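Long-range contacts in putative non-ribosomal peptide synthetase (Actinomadura parvosata subsp. kistnae, PDB 6M7L), which carries a condensation-family domain and is probably part of a non-ribosomal peptide synthetase, a peptide-building assembly line: residues S257-L262 with G422-L427; G296-R301 with S316-L321; Q373-L378 with M406-W411; D379-R384 with K413-R418. All blocks are in the same frame, centred on the assembly; numbering follows the deposited sequence.

Interaction 1: residues S257-L262 with G422-L427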
loop_
_atom_site.group_PDB
_atom_site.type_symbol
_atom_site.label_atom_id
_atom_site.label_comp_id
_atom_site.label_asym_id
_atom_site.label_seq_id
_atom_site.Cartn_x
_atom_site.Cartn_y
_atom_site.Cartn_z
ATOM N N SER A 257 -4.488 11.601 -28.482
ATOM C CA SER A 257 -5.941 11.544 -28.364
ATOM C C SER A 257 -6.384 11.605 -26.909
ATOM O O SER A 257 -7.474 12.111 -26.615
ATOM C CB SER A 257 -6.467 10.277 -29.035
ATOM O OG SER A 257 -5.941 10.152 -30.344
ATOM N N HIS A 258 -5.556 11.099 -25.993
ATOM C CA HIS A 258 -5.863 11.196 -24.569
ATOM C C HIS A 258 -5.914 12.653 -24.121
ATOM O O HIS A 258 -6.800 13.042 -23.352
ATOM C CB HIS A 258 -4.825 10.409 -23.766
ATOM C CG HIS A 258 -5.061 10.414 -22.286
ATOM N ND1 HIS A 258 -6.219 10.892 -21.712
ATOM C CD2 HIS A 258 -4.279 9.996 -21.261
ATOM C CE1 HIS A 258 -6.140 10.771 -20.399
ATOM N NE2 HIS A 258 -4.973 10.228 -20.100
ATOM N N ALA A 259 -4.975 13.472 -24.601
ATOM C CA ALA A 259 -4.957 14.881 -24.220
ATOM C C ALA A 259 -6.200 15.605 -24.720
ATOM O O ALA A 259 -6.775 16.432 -24.002
ATOM C CB ALA A 259 -3.693 15.553 -24.751
ATOM N N ARG A 260 -6.632 15.305 -25.948
ATOM C CA ARG A 260 -7.795 15.985 -26.506
ATOM C C ARG A 260 -9.074 15.630 -25.757
ATOM O O ARG A 260 -9.970 16.473 -25.632
ATOM C CB ARG A 260 -7.929 15.656 -27.992
ATOM C CG ARG A 260 -6.921 16.380 -28.868
ATOM C CD ARG A 260 -7.188 16.148 -30.345
ATOM N NE ARG A 260 -6.844 14.792 -30.762
ATOM C CZ ARG A 260 -5.619 14.404 -31.100
ATOM N NH1 ARG A 260 -4.615 15.270 -31.067
ATOM N NH2 ARG A 260 -5.395 13.150 -31.469
ATOM N N LEU A 261 -9.179 14.399 -25.256
ATOM C CA LEU A 261 -10.340 14.031 -24.451
ATOM C C LEU A 261 -10.304 14.726 -23.095
ATOM O O LEU A 261 -11.311 15.287 -22.647
ATOM C CB LEU A 261 -10.399 12.514 -24.284
ATOM C CG LEU A 261 -10.628 11.742 -25.582
ATOM C CD1 LEU A 261 -10.424 10.260 -25.356
ATOM C CD2 LEU A 261 -12.021 12.019 -26.123
ATOM N N LEU A 262 -9.146 14.694 -22.427
ATOM C CA LEU A 262 -8.978 15.454 -21.193
ATOM C C LEU A 262 -9.247 16.935 -21.425
ATOM O O LEU A 262 -9.817 17.617 -20.563
ATOM C CB LEU A 262 -7.568 15.239 -20.643
ATOM C CG LEU A 262 -7.093 16.138 -19.499
ATOM C CD1 LEU A 262 -8.002 16.003 -18.288
ATOM C CD2 LEU A 262 -5.654 15.812 -19.132
ATOM N N GLY A 422 -0.066 16.603 -14.327
ATOM C CA GLY A 422 -1.458 16.290 -14.574
ATOM C C GLY A 422 -1.846 16.208 -16.030
ATOM O O GLY A 422 -3.037 16.051 -16.329
ATOM N N ASP A 423 -0.887 16.312 -16.944
ATOM C CA ASP A 423 -1.177 16.222 -18.365
ATOM C C ASP A 423 -1.344 14.764 -18.782
ATOM O O ASP A 423 -0.831 13.843 -18.141
ATOM C CB ASP A 423 -0.067 16.884 -19.180
ATOM C CG ASP A 423 0.090 18.358 -18.858
ATOM O OD1 ASP A 423 -0.934 19.020 -18.585
ATOM O OD2 ASP A 423 1.237 18.852 -18.872
ATOM N N ALA A 424 -2.074 14.567 -19.877
ATOM C CA ALA A 424 -2.367 13.221 -20.352
ATOM C C ALA A 424 -1.090 12.498 -20.759
ATOM O O ALA A 424 -0.252 13.046 -21.481
ATOM C CB ALA A 424 -3.336 13.282 -21.529
ATOM N N ASP A 425 -0.945 11.260 -20.293
ATOM C CA ASP A 425 0.217 10.436 -20.596
ATOM C C ASP A 425 -0.216 9.033 -21.002
ATOM O O ASP A 425 0.376 8.032 -20.588
ATOM C CB ASP A 425 1.178 10.394 -19.409
ATOM C CG ASP A 425 2.566 9.925 -19.799
ATOM O OD1 ASP A 425 3.091 10.412 -20.822
ATOM O OD2 ASP A 425 3.135 9.078 -19.077
ATOM N N GLY A 426 -1.255 8.944 -21.818
ATOM C CA GLY A 426 -1.726 7.669 -22.320
ATOM C C GLY A 426 -2.875 7.111 -21.499
ATOM O O GLY A 426 -2.991 7.346 -20.291
ATOM N N LEU A 427 -3.746 6.360 -22.171
ATOM C CA LEU A 427 -4.883 5.690 -21.546
ATOM C C LEU A 427 -4.748 4.199 -21.833
ATOM O O LEU A 427 -4.948 3.763 -22.972
ATOM C CB LEU A 427 -6.204 6.244 -22.081
ATOM C CG LEU A 427 -7.462 6.050 -21.234
ATOM C CD1 LEU A 427 -7.313 6.758 -19.896
ATOM C CD2 LEU A 427 -8.689 6.559 -21.975
#
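Ala424 sets its methyl group over one face of the His258 imidazole, a CH-pi contact in which CB stands 3.5 Å from the ring centroid and 15° off the ring normal. The opposite face is met by Leu427, whose CD1 lies 4.2 Å from His258 NE2, displaced toward the rim. With CG anti to the backbone N (chi1 -179°), the histidine carries its ring out from the helix and inserts it between these two side chains of the strand.

Apolar packing extends from the same alanine. Its CB lies 4.0 Å from Ala259 CB and 4.2 Å from Leu262 CD2, so this one methyl touches His258, Ala259 and, a turn later, Leu262. Leu262 CD2 continues past it to the carbonyl O of Gly422, at 3.8 Å. The segment axes approach to 7.4 Å and are steeply crossed, at 109°.

Polar groups take a secondary part. The carbonyl of Gly426 lies against CD2 of the ring, and backbone angles that a side chain would tolerate poorly make glycine fitting there. NE2 of His258 turns past the strand to weak hydrogen bonds with Asp416 OD1 and His417 O. Thus helix 255-267 is joined to the sheet mainly by apolar and ring-face contacts, while the buried imidazole satisfies its NE2 one strand further in.

Interaction 2: residues G296-R301 with S316-L321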
loop_
_atom_site.group_PDB
_atom_site.type_symbol
_atom_site.label_atom_id
_atom_site.label_comp_id
_atom_site.label_asym_id
_atom_site.label_seq_id
_atom_site.Cartn_x
_atom_site.Cartn_y
_atom_site.Cartn_z
ATOM N N GLY A 296 -22.729 1.176 -16.398
ATOM C CA GLY A 296 -22.593 1.228 -14.963
ATOM C C GLY A 296 -21.132 1.369 -14.575
ATOM O O GLY A 296 -20.236 1.345 -15.421
ATOM N N THR A 297 -20.909 1.532 -13.276
ATOM C CA THR A 297 -19.556 1.573 -12.745
ATOM C C THR A 297 -19.588 1.012 -11.335
ATOM O O THR A 297 -20.554 1.228 -10.597
ATOM C CB THR A 297 -18.974 2.995 -12.762
ATOM O OG1 THR A 297 -17.595 2.955 -12.372
ATOM C CG2 THR A 297 -19.739 3.919 -11.819
ATOM N N ARG A 298 -18.546 0.267 -10.977
ATOM C CA ARG A 298 -18.430 -0.286 -9.636
ATOM C C ARG A 298 -17.699 0.711 -8.750
ATOM O O ARG A 298 -16.558 1.090 -9.040
ATOM C CB ARG A 298 -17.696 -1.625 -9.641
ATOM C CG ARG A 298 -17.805 -2.369 -8.316
ATOM C CD ARG A 298 -16.818 -3.517 -8.225
ATOM N NE ARG A 298 -15.447 -3.043 -8.063
ATOM C CZ ARG A 298 -14.862 -2.835 -6.888
ATOM N NH1 ARG A 298 -15.529 -3.061 -5.764
ATOM N NH2 ARG A 298 -13.610 -2.403 -6.835
ATOM N N LEU A 299 -18.358 1.146 -7.688
ATOM C CA LEU A 299 -17.634 1.947 -6.719
ATOM C C LEU A 299 -17.199 1.074 -5.551
ATOM O O LEU A 299 -17.919 0.144 -5.170
ATOM C CB LEU A 299 -18.505 3.093 -6.204
ATOM C CG LEU A 299 -19.023 4.065 -7.267
ATOM C CD1 LEU A 299 -20.042 5.022 -6.669
ATOM C CD2 LEU A 299 -17.874 4.834 -7.898
ATOM N N PRO A 300 -16.032 1.322 -4.967
ATOM C CA PRO A 300 -15.610 0.519 -3.813
ATOM C C PRO A 300 -16.382 0.890 -2.558
ATOM O O PRO A 300 -17.391 1.600 -2.631
ATOM C CB PRO A 300 -14.119 0.850 -3.683
ATOM C CG PRO A 300 -14.007 2.231 -4.238
ATOM C CD PRO A 300 -15.019 2.321 -5.350
ATOM N N ARG A 301 -15.924 0.411 -1.404
ATOM C CA ARG A 301 -16.569 0.761 -0.146
ATOM C C ARG A 301 -16.534 2.270 0.066
ATOM O O ARG A 301 -15.667 2.973 -0.459
ATOM C CB ARG A 301 -15.884 0.054 1.022
ATOM C CG ARG A 301 -14.428 0.428 1.214
ATOM C CD ARG A 301 -13.746 -0.571 2.127
ATOM N NE ARG A 301 -13.777 -1.916 1.558
ATOM C CZ ARG A 301 -13.413 -3.015 2.210
ATOM N NH1 ARG A 301 -12.993 -2.938 3.466
ATOM N NH2 ARG A 301 -13.474 -4.195 1.606
ATOM N N SER A 316 -18.964 -3.648 -2.299
ATOM C CA SER A 316 -19.084 -3.148 -3.661
ATOM C C SER A 316 -20.426 -2.459 -3.856
ATOM O O SER A 316 -21.481 -3.029 -3.566
ATOM C CB SER A 316 -18.936 -4.294 -4.667
ATOM O OG SER A 316 -17.618 -4.811 -4.678
ATOM N N ARG A 317 -20.377 -1.221 -4.332
ATOM C CA ARG A 317 -21.564 -0.481 -4.731
ATOM C C ARG A 317 -21.530 -0.287 -6.238
ATOM O O ARG A 317 -20.493 0.087 -6.797
ATOM C CB ARG A 317 -21.642 0.872 -4.023
ATOM C CG ARG A 317 -21.902 0.789 -2.528
ATOM C CD ARG A 317 -21.681 2.145 -1.885
ATOM N NE ARG A 317 -20.312 2.606 -2.092
ATOM C CZ ARG A 317 -19.935 3.879 -2.044
ATOM N NH1 ARG A 317 -20.826 4.830 -1.804
ATOM N NH2 ARG A 317 -18.664 4.201 -2.247
ATOM N N TRP A 318 -22.653 -0.556 -6.893
ATOM C CA TRP A 318 -22.781 -0.381 -8.329
ATOM C C TRP A 318 -23.696 0.799 -8.618
ATOM O O TRP A 318 -24.676 1.027 -7.904
ATOM C CB TRP A 318 -23.313 -1.653 -8.992
ATOM C CG TRP A 318 -22.268 -2.719 -9.111
ATOM C CD1 TRP A 318 -21.984 -3.697 -8.203
ATOM C CD2 TRP A 318 -21.351 -2.903 -10.197
ATOM N NE1 TRP A 318 -20.953 -4.483 -8.659
ATOM C CE2 TRP A 318 -20.548 -4.016 -9.882
ATOM C CE3 TRP A 318 -21.136 -2.237 -11.407
ATOM C CZ2 TRP A 318 -19.546 -4.479 -10.733
ATOM C CZ3 TRP A 318 -20.140 -2.698 -12.252
ATOM C CH2 TRP A 318 -19.358 -3.807 -11.910
ATOM N N LEU A 319 -23.366 1.551 -9.665
ATOM C CA LEU A 319 -24.065 2.786 -9.989
ATOM C C LEU A 319 -24.426 2.782 -11.466
ATOM O O LEU A 319 -23.538 2.754 -12.324
ATOM C CB LEU A 319 -23.205 4.006 -9.648
ATOM C CG LEU A 319 -23.955 5.291 -9.305
ATOM C CD1 LEU A 319 -24.819 5.069 -8.073
ATOM C CD2 LEU A 319 -22.978 6.438 -9.087
ATOM N N ALA A 320 -25.723 2.809 -11.760
ATOM C CA ALA A 320 -26.182 2.958 -13.133
ATOM C C ALA A 320 -26.033 4.408 -13.572
ATOM O O ALA A 320 -26.258 5.335 -12.786
ATOM C CB ALA A 320 -27.640 2.515 -13.264
ATOM N N LEU A 321 -25.647 4.605 -14.831
ATOM C CA LEU A 321 -25.418 5.938 -15.390
ATOM C C LEU A 321 -26.180 6.080 -16.703
ATOM O O LEU A 321 -25.577 6.205 -17.776
ATOM C CB LEU A 321 -23.923 6.191 -15.594
ATOM C CG LEU A 321 -23.019 5.916 -14.388
ATOM C CD1 LEU A 321 -21.557 6.103 -14.754
ATOM C CD2 LEU A 321 -23.402 6.804 -13.214
#
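Arg298 lays its aliphatic stem across Trp318, with CB 3.5 Å from the centroid of the six-membered ring and 9° off its normal. Its chain bends at chi3 (72°), turning the guanidinium away from the indole, and NH1 donates to Ser316 OG at 2.9 Å. Beyond the two segments, NH2 makes a salt bridge with Glu156. Arg317 also bends at chi3, in the opposite sense, and grips the carbonyl O of Pro300 side-on, through NE at 3.1 Å and NH2 at 2.9 Å, the oxygen lying in the guanidinium plane. Leu299 CD1 meets Leu319 CD2 at 4.1 Å.

Antiparallel pairing of strands 292-299 and 317-324, a two-stranded sheet joined by a loop, fixes these neighbours: Thr297 and Leu319 form a hydrogen-bonded pair, Arg298 and Trp318 a non-hydrogen-bonded one. Further out, Thr297 OG1 is bonded to Leu376 O, and the Trp318 ring meets that of Trp411. Replacing Trp318 with an alanine would probably uncover the Arg298 stem, leaving it held at its guanidinium end, and take from Trp411 its ring neighbour.

Leu299 and Leu319 pack beside Thr297 and Arg317 on one face; on the other the indole lies along an arginine whose charge goes to Glu156.

Interaction 3: residues Q373-L378 with M406-W411; sequences QVALQL and MELDLW
Ala375 CB lies above the indole plane beside CD1 of Trp411, 3.4 Å away, on the same side as Leu408 CD1, which it meets at 3.6 Å to close a small apolar cluster. On the other side of the sheet Val374 and Leu410 lie alongside each other, with CG2 of the valine 4.0 Å from CB of the leucine.

Parallel pairing of the edge strand 374-380 with 410-418, in a four-stranded mixed sheet, surrounds this centre. Ala375 N donates to Leu410 O at 3.0 Å, and the carbonyl O of Gln373 receives Asp409 N at 2.8 Å together with a weaker bond from Leu410 N. At the polar edge, Trp411 NE1 donates to Gln377 OE1 at 2.9 Å, 161° at the hydrogen. The oxygen lies in the indole plane and is met on a lone pair, though amide and ring planes stand 89° apart. Gln377 bends at chi2 (-53°) to curl its amide to this place, and OE1 also accepts from Arg298 N, so two donors fix it. Asp409 OD2 forms a salt bridge with Arg238.

Helix 272-288 covers Val374 and Leu376, strand 424-434 flanks Leu410 and Trp411, and strand 292-299 adjoins Leu376 and Gln377.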
loop_
_atom_site.group_PDB
_atom_site.type_symbol
_atom_site.label_atom_id
_atom_site.label_comp_id
_atom_site.label_asym_id
_atom_site.label_seq_id
_atom_site.Cartn_x
_atom_site.Cartn_y
_atom_site.Cartn_z
ATOM N N GLN A 373 -25.432 -3.732 -18.831
ATOM C CA GLN A 373 -24.610 -4.879 -19.174
ATOM C C GLN A 373 -23.179 -4.492 -19.498
ATOM O O GLN A 373 -22.338 -5.381 -19.676
ATOM C CB GLN A 373 -25.211 -5.639 -20.369
ATOM C CG GLN A 373 -26.613 -6.172 -20.130
ATOM C CD GLN A 373 -27.669 -5.083 -20.139
ATOM O OE1 GLN A 373 -27.685 -4.229 -21.023
ATOM N NE2 GLN A 373 -28.547 -5.099 -19.141
ATOM N N VAL A 374 -22.887 -3.198 -19.586
ATOM C CA VAL A 374 -21.546 -2.681 -19.813
ATOM C C VAL A 374 -21.179 -1.808 -18.624
ATOM O O VAL A 374 -21.999 -1.013 -18.152
ATOM C CB VAL A 374 -21.469 -1.886 -21.133
ATOM C CG1 VAL A 374 -20.079 -1.299 -21.332
ATOM C CG2 VAL A 374 -21.852 -2.777 -22.304
ATOM N N ALA A 375 -19.958 -1.971 -18.126
ATOM C CA ALA A 375 -19.472 -1.181 -17.008
ATOM C C ALA A 375 -18.120 -0.578 -17.360
ATOM O O ALA A 375 -17.372 -1.119 -18.180
ATOM C CB ALA A 375 -19.366 -2.014 -15.725
ATOM N N LEU A 376 -17.816 0.555 -16.732
ATOM C CA LEU A 376 -16.606 1.310 -17.024
ATOM C C LEU A 376 -15.891 1.656 -15.728
ATOM O O LEU A 376 -16.507 2.191 -14.798
ATOM C CB LEU A 376 -16.934 2.586 -17.805
ATOM C CG LEU A 376 -15.821 3.627 -17.935
ATOM C CD1 LEU A 376 -14.607 3.049 -18.650
ATOM C CD2 LEU A 376 -16.335 4.866 -18.654
ATOM N N GLN A 377 -14.597 1.351 -15.670
ATOM C CA GLN A 377 -13.727 1.788 -14.588
ATOM C C GLN A 377 -12.605 2.628 -15.177
ATOM O O GLN A 377 -11.909 2.184 -16.097
ATOM C CB GLN A 377 -13.139 0.605 -13.811
ATOM C CG GLN A 377 -14.137 -0.461 -13.407
ATOM C CD GLN A 377 -15.335 0.087 -12.650
ATOM O OE1 GLN A 377 -16.470 -0.328 -12.887
ATOM N NE2 GLN A 377 -15.087 1.010 -11.726
ATOM N N LEU A 378 -12.438 3.839 -14.656
ATOM C CA LEU A 378 -11.345 4.723 -15.045
ATOM C C LEU A 378 -10.589 5.096 -13.778
ATOM O O LEU A 378 -11.106 5.836 -12.935
ATOM C CB LEU A 378 -11.865 5.962 -15.775
ATOM C CG LEU A 378 -10.809 6.843 -16.445
ATOM C CD1 LEU A 378 -11.297 7.320 -17.801
ATOM C CD2 LEU A 378 -10.449 8.026 -15.561
ATOM N N MET A 406 -18.011 -12.793 -14.185
ATOM C CA MET A 406 -18.835 -11.596 -14.157
ATOM C C MET A 406 -20.151 -11.863 -14.868
ATOM O O MET A 406 -20.267 -12.777 -15.687
ATOM C CB MET A 406 -18.121 -10.400 -14.803
ATOM C CG MET A 406 -17.917 -10.522 -16.303
ATOM S SD MET A 406 -17.195 -9.026 -16.996
ATOM C CE MET A 406 -17.354 -9.336 -18.748
ATOM N N GLU A 407 -21.152 -11.050 -14.530
ATOM C CA GLU A 407 -22.437 -11.086 -15.215
ATOM C C GLU A 407 -22.509 -10.107 -16.373
ATOM O O GLU A 407 -23.390 -10.241 -17.229
ATOM C CB GLU A 407 -23.572 -10.774 -14.238
ATOM C CG GLU A 407 -23.598 -11.640 -13.000
ATOM C CD GLU A 407 -24.766 -11.304 -12.103
ATOM O OE1 GLU A 407 -25.917 -11.616 -12.481
ATOM O OE2 GLU A 407 -24.537 -10.710 -11.028
ATOM N N LEU A 408 -21.615 -9.124 -16.409
ATOM C CA LEU A 408 -21.631 -8.128 -17.463
ATOM C C LEU A 408 -21.179 -8.740 -18.784
ATOM O O LEU A 408 -20.500 -9.770 -18.825
ATOM C CB LEU A 408 -20.727 -6.955 -17.093
ATOM C CG LEU A 408 -21.055 -6.268 -15.767
ATOM C CD1 LEU A 408 -19.830 -5.555 -15.224
ATOM C CD2 LEU A 408 -22.207 -5.295 -15.951
ATOM N N ASP A 409 -21.582 -8.097 -19.879
ATOM C CA ASP A 409 -21.068 -8.483 -21.187
ATOM C C ASP A 409 -19.713 -7.844 -21.446
ATOM O O ASP A 409 -18.826 -8.470 -22.037
ATOM C CB ASP A 409 -22.051 -8.085 -22.287
ATOM C CG ASP A 409 -23.464 -8.516 -21.983
ATOM O OD1 ASP A 409 -23.635 -9.460 -21.187
ATOM O OD2 ASP A 409 -24.405 -7.914 -22.540
ATOM N N LEU A 410 -19.544 -6.599 -21.009
ATOM C CA LEU A 410 -18.327 -5.841 -21.241
ATOM C C LEU A 410 -17.992 -5.039 -19.994
ATOM O O LEU A 410 -18.872 -4.425 -19.384
ATOM C CB LEU A 410 -18.478 -4.910 -22.447
ATOM C CG LEU A 410 -18.738 -5.611 -23.780
ATOM C CD1 LEU A 410 -19.275 -4.631 -24.809
ATOM C CD2 LEU A 410 -17.467 -6.285 -24.277
ATOM N N TRP A 411 -16.716 -5.054 -19.617
ATOM C CA TRP A 411 -16.225 -4.284 -18.479
ATOM C C TRP A 411 -14.945 -3.588 -18.928
ATOM O O TRP A 411 -13.884 -4.212 -19.007
ATOM C CB TRP A 411 -15.985 -5.173 -17.263
ATOM C CG TRP A 411 -15.983 -4.409 -15.977
ATOM C CD1 TRP A 411 -16.128 -3.061 -15.827
ATOM C CD2 TRP A 411 -15.837 -4.946 -14.656
ATOM N NE1 TRP A 411 -16.084 -2.724 -14.497
ATOM C CE2 TRP A 411 -15.901 -3.862 -13.757
ATOM C CE3 TRP A 411 -15.655 -6.235 -14.147
ATOM C CZ2 TRP A 411 -15.793 -4.027 -12.378
ATOM C CZ3 TRP A 411 -15.546 -6.397 -12.779
ATOM C CH2 TRP A 411 -15.616 -5.298 -11.909
#

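Interaction 4: residues D379-R384 with K413-R418; sequences DEDDVR and KLLDHR
Leu415 extends CD2 over the start of the opposing segment, 4.2 Å from Asp379 CB and 3.8 Å from Asp379 O. The backbone of Asp379 brackets the same leucine in a parallel bridge between edge strand 374-380 and strand 410-418 of the mixed sheet: its N donates to Leu414 O at 2.9 Å, and its O accepts from Asp416 N.

One residue on, Asp416 CG is anti to the backbone N (chi1 -173°), which runs its side chain alongside that of Glu380 in the same direction; the carboxylates stand almost perpendicular, with Glu380 OE1 3.6 Å from Asp416 OD2. Arg418 faces Asp416 with two nitrogens. NE donates nearly straight (170°) to OD1 at 3.1 Å, coming from above the carboxylate plane, while NH1 makes a weaker bond to OD2 that completes the salt bridge. OD1 has a further weak bond from His258 NE2. With an alanine in place of Asp416, the Arg418 guanidinium is likely to lose its carboxylate mate, keeping its bond to Gly422 O, and His258 one of its weak polar partners.

Further along, Asp381 OD2 lies at the edge of the His417 ring, 3.1 Å from CE1. Asp382 forms a salt bridge with a basic side chain of another protein chain. Residues 379-382 are all acidic; the approach of Glu380 to Asp416 would be unfavourable if both are charged, and Arg418 probably eases it.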
loop_
_atom_site.group_PDB
_atom_site.type_symbol
_atom_site.label_atom_id
_atom_site.label_comp_id
_atom_site.label_asym_id
_atom_site.label_seq_id
_atom_site.Cartn_x
_atom_site.Cartn_y
_atom_site.Cartn_z
ATOM N N ASP A 379 -9.372 4.582 -13.645
ATOM C CA ASP A 379 -8.578 4.743 -12.437
ATOM C C ASP A 379 -7.345 5.590 -12.714
ATOM O O ASP A 379 -6.713 5.462 -13.768
ATOM C CB ASP A 379 -8.150 3.383 -11.884
ATOM C CG ASP A 379 -9.326 2.478 -11.593
ATOM O OD1 ASP A 379 -10.366 2.988 -11.126
ATOM O OD2 ASP A 379 -9.210 1.258 -11.835
ATOM N N GLU A 380 -7.013 6.457 -11.766
ATOM C CA GLU A 380 -5.715 7.106 -11.770
ATOM C C GLU A 380 -4.659 6.108 -11.310
ATOM O O GLU A 380 -4.943 5.188 -10.540
ATOM C CB GLU A 380 -5.715 8.332 -10.853
ATOM C CG GLU A 380 -7.066 9.033 -10.714
ATOM C CD GLU A 380 -7.470 9.809 -11.955
ATOM O OE1 GLU A 380 -8.398 9.364 -12.666
ATOM O OE2 GLU A 380 -6.859 10.868 -12.218
ATOM N N ASP A 381 -3.436 6.286 -11.802
ATOM C CA ASP A 381 -2.362 5.378 -11.425
ATOM C C ASP A 381 -2.078 5.496 -9.933
ATOM O O ASP A 381 -2.084 6.591 -9.366
ATOM C CB ASP A 381 -1.101 5.677 -12.238
ATOM C CG ASP A 381 -0.308 4.424 -12.562
ATOM O OD1 ASP A 381 -0.626 3.354 -11.998
ATOM O OD2 ASP A 381 0.627 4.507 -13.386
ATOM N N ASP A 382 -1.845 4.353 -9.291
ATOM C CA ASP A 382 -1.664 4.309 -7.848
ATOM C C ASP A 382 -0.817 3.094 -7.495
ATOM O O ASP A 382 -0.430 2.306 -8.365
ATOM C CB ASP A 382 -3.017 4.277 -7.129
ATOM C CG ASP A 382 -3.150 5.371 -6.088
ATOM O OD1 ASP A 382 -2.152 5.660 -5.393
ATOM O OD2 ASP A 382 -4.254 5.942 -5.966
ATOM N N VAL A 383 -0.528 2.946 -6.202
ATOM C CA VAL A 383 0.273 1.823 -5.736
ATOM C C VAL A 383 -0.516 0.529 -5.897
ATOM O O VAL A 383 -1.729 0.478 -5.649
ATOM C CB VAL A 383 0.713 2.046 -4.277
ATOM C CG1 VAL A 383 -0.494 2.154 -3.350
ATOM C CG2 VAL A 383 1.653 0.937 -3.820
ATOM N N ARG A 384 0.165 -0.519 -6.341
ATOM C CA ARG A 384 -0.494 -1.809 -6.514
ATOM C C ARG A 384 -0.453 -2.591 -5.208
ATOM O O ARG A 384 0.625 -2.751 -4.624
ATOM C CB ARG A 384 0.173 -2.614 -7.620
ATOM C CG ARG A 384 -0.090 -2.077 -9.015
ATOM C CD ARG A 384 -1.333 -2.704 -9.630
ATOM N NE ARG A 384 -1.077 -4.057 -10.117
ATOM C CZ ARG A 384 -1.946 -4.778 -10.820
ATOM N NH1 ARG A 384 -3.136 -4.277 -11.124
ATOM N NH2 ARG A 384 -1.624 -5.999 -11.225
ATOM N N LYS A 413 -11.989 -1.393 -18.217
ATOM C CA LYS A 413 -11.167 -0.923 -17.109
ATOM C C LYS A 413 -9.946 -0.217 -17.680
ATOM O O LYS A 413 -9.128 -0.846 -18.360
ATOM C CB LYS A 413 -10.743 -2.089 -16.217
ATOM C CG LYS A 413 -11.895 -2.912 -15.668
ATOM C CD LYS A 413 -11.416 -4.292 -15.239
ATOM C CE LYS A 413 -12.410 -4.960 -14.306
ATOM N NZ LYS A 413 -12.082 -6.389 -14.053
ATOM N N LEU A 414 -9.817 1.079 -17.406
ATOM C CA LEU A 414 -8.764 1.890 -18.000
ATOM C C LEU A 414 -7.971 2.619 -16.925
ATOM O O LEU A 414 -8.524 3.047 -15.907
ATOM C CB LEU A 414 -9.344 2.901 -18.994
ATOM C CG LEU A 414 -9.970 2.280 -20.242
ATOM C CD1 LEU A 414 -10.729 3.321 -21.043
ATOM C CD2 LEU A 414 -8.894 1.628 -21.089
ATOM N N LEU A 415 -6.668 2.751 -17.163
ATOM C CA LEU A 415 -5.778 3.527 -16.311
ATOM C C LEU A 415 -5.552 4.897 -16.934
ATOM O O LEU A 415 -5.153 4.998 -18.100
ATOM C CB LEU A 415 -4.442 2.811 -16.112
ATOM C CG LEU A 415 -4.387 1.730 -15.034
ATOM C CD1 LEU A 415 -3.087 0.949 -15.137
ATOM C CD2 LEU A 415 -4.527 2.352 -13.654
ATOM N N ASP A 416 -5.806 5.947 -16.153
ATOM C CA ASP A 416 -5.665 7.326 -16.616
ATOM C C ASP A 416 -4.267 7.818 -16.243
ATOM O O ASP A 416 -4.049 8.471 -15.220
ATOM C CB ASP A 416 -6.761 8.198 -16.015
ATOM C CG ASP A 416 -6.775 9.601 -16.581
ATOM O OD1 ASP A 416 -6.058 9.858 -17.569
ATOM O OD2 ASP A 416 -7.508 10.453 -16.031
ATOM N N HIS A 417 -3.301 7.485 -17.097
ATOM C CA HIS A 417 -1.917 7.867 -16.854
ATOM C C HIS A 417 -1.732 9.371 -17.013
ATOM O O HIS A 417 -2.271 9.988 -17.938
ATOM C CB HIS A 417 -0.980 7.128 -17.809
ATOM C CG HIS A 417 -0.808 5.675 -17.487
ATOM N ND1 HIS A 417 -0.706 5.206 -16.196
ATOM C CD2 HIS A 417 -0.719 4.590 -18.289
ATOM C CE1 HIS A 417 -0.561 3.893 -16.216
ATOM N NE2 HIS A 417 -0.566 3.494 -17.475
ATOM N N ARG A 418 -0.953 9.961 -16.110
ATOM C CA ARG A 418 -0.702 11.393 -16.115
ATOM C C ARG A 418 0.778 11.672 -15.897
ATOM O O ARG A 418 1.486 10.899 -15.248
ATOM C CB ARG A 418 -1.517 12.114 -15.032
ATOM C CG ARG A 418 -3.023 11.988 -15.178
ATOM C CD ARG A 418 -3.520 12.634 -16.460
ATOM N NE ARG A 418 -4.975 12.585 -16.553
ATOM C CZ ARG A 418 -5.782 13.557 -16.141
ATOM N NH1 ARG A 418 -7.096 13.424 -16.262
ATOM N NH2 ARG A 418 -5.277 14.664 -15.614
#

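In the fold
Strands 374-380 and 410-418 are shared by interactions 3 and 4. The former is buried around Ala375 and Trp411, whereas the latter, at the other end of the pair, is more exposed and its side chains are mostly acidic or basic around Leu415. Interaction 1, partly buried and far from the chain centre, covers the next strand, 424-434, with a helix and relies on methyl and ring contacts; it touches interaction 4 through backbone bonds of Asp425 and Gly426 to His417. Interaction 2 is antiparallel and partly buried near the centre of the chain, joined to interaction 3 by Gly296 and Thr297 bonding to Leu376. Its centre lies about 24 Å from that of interaction 1.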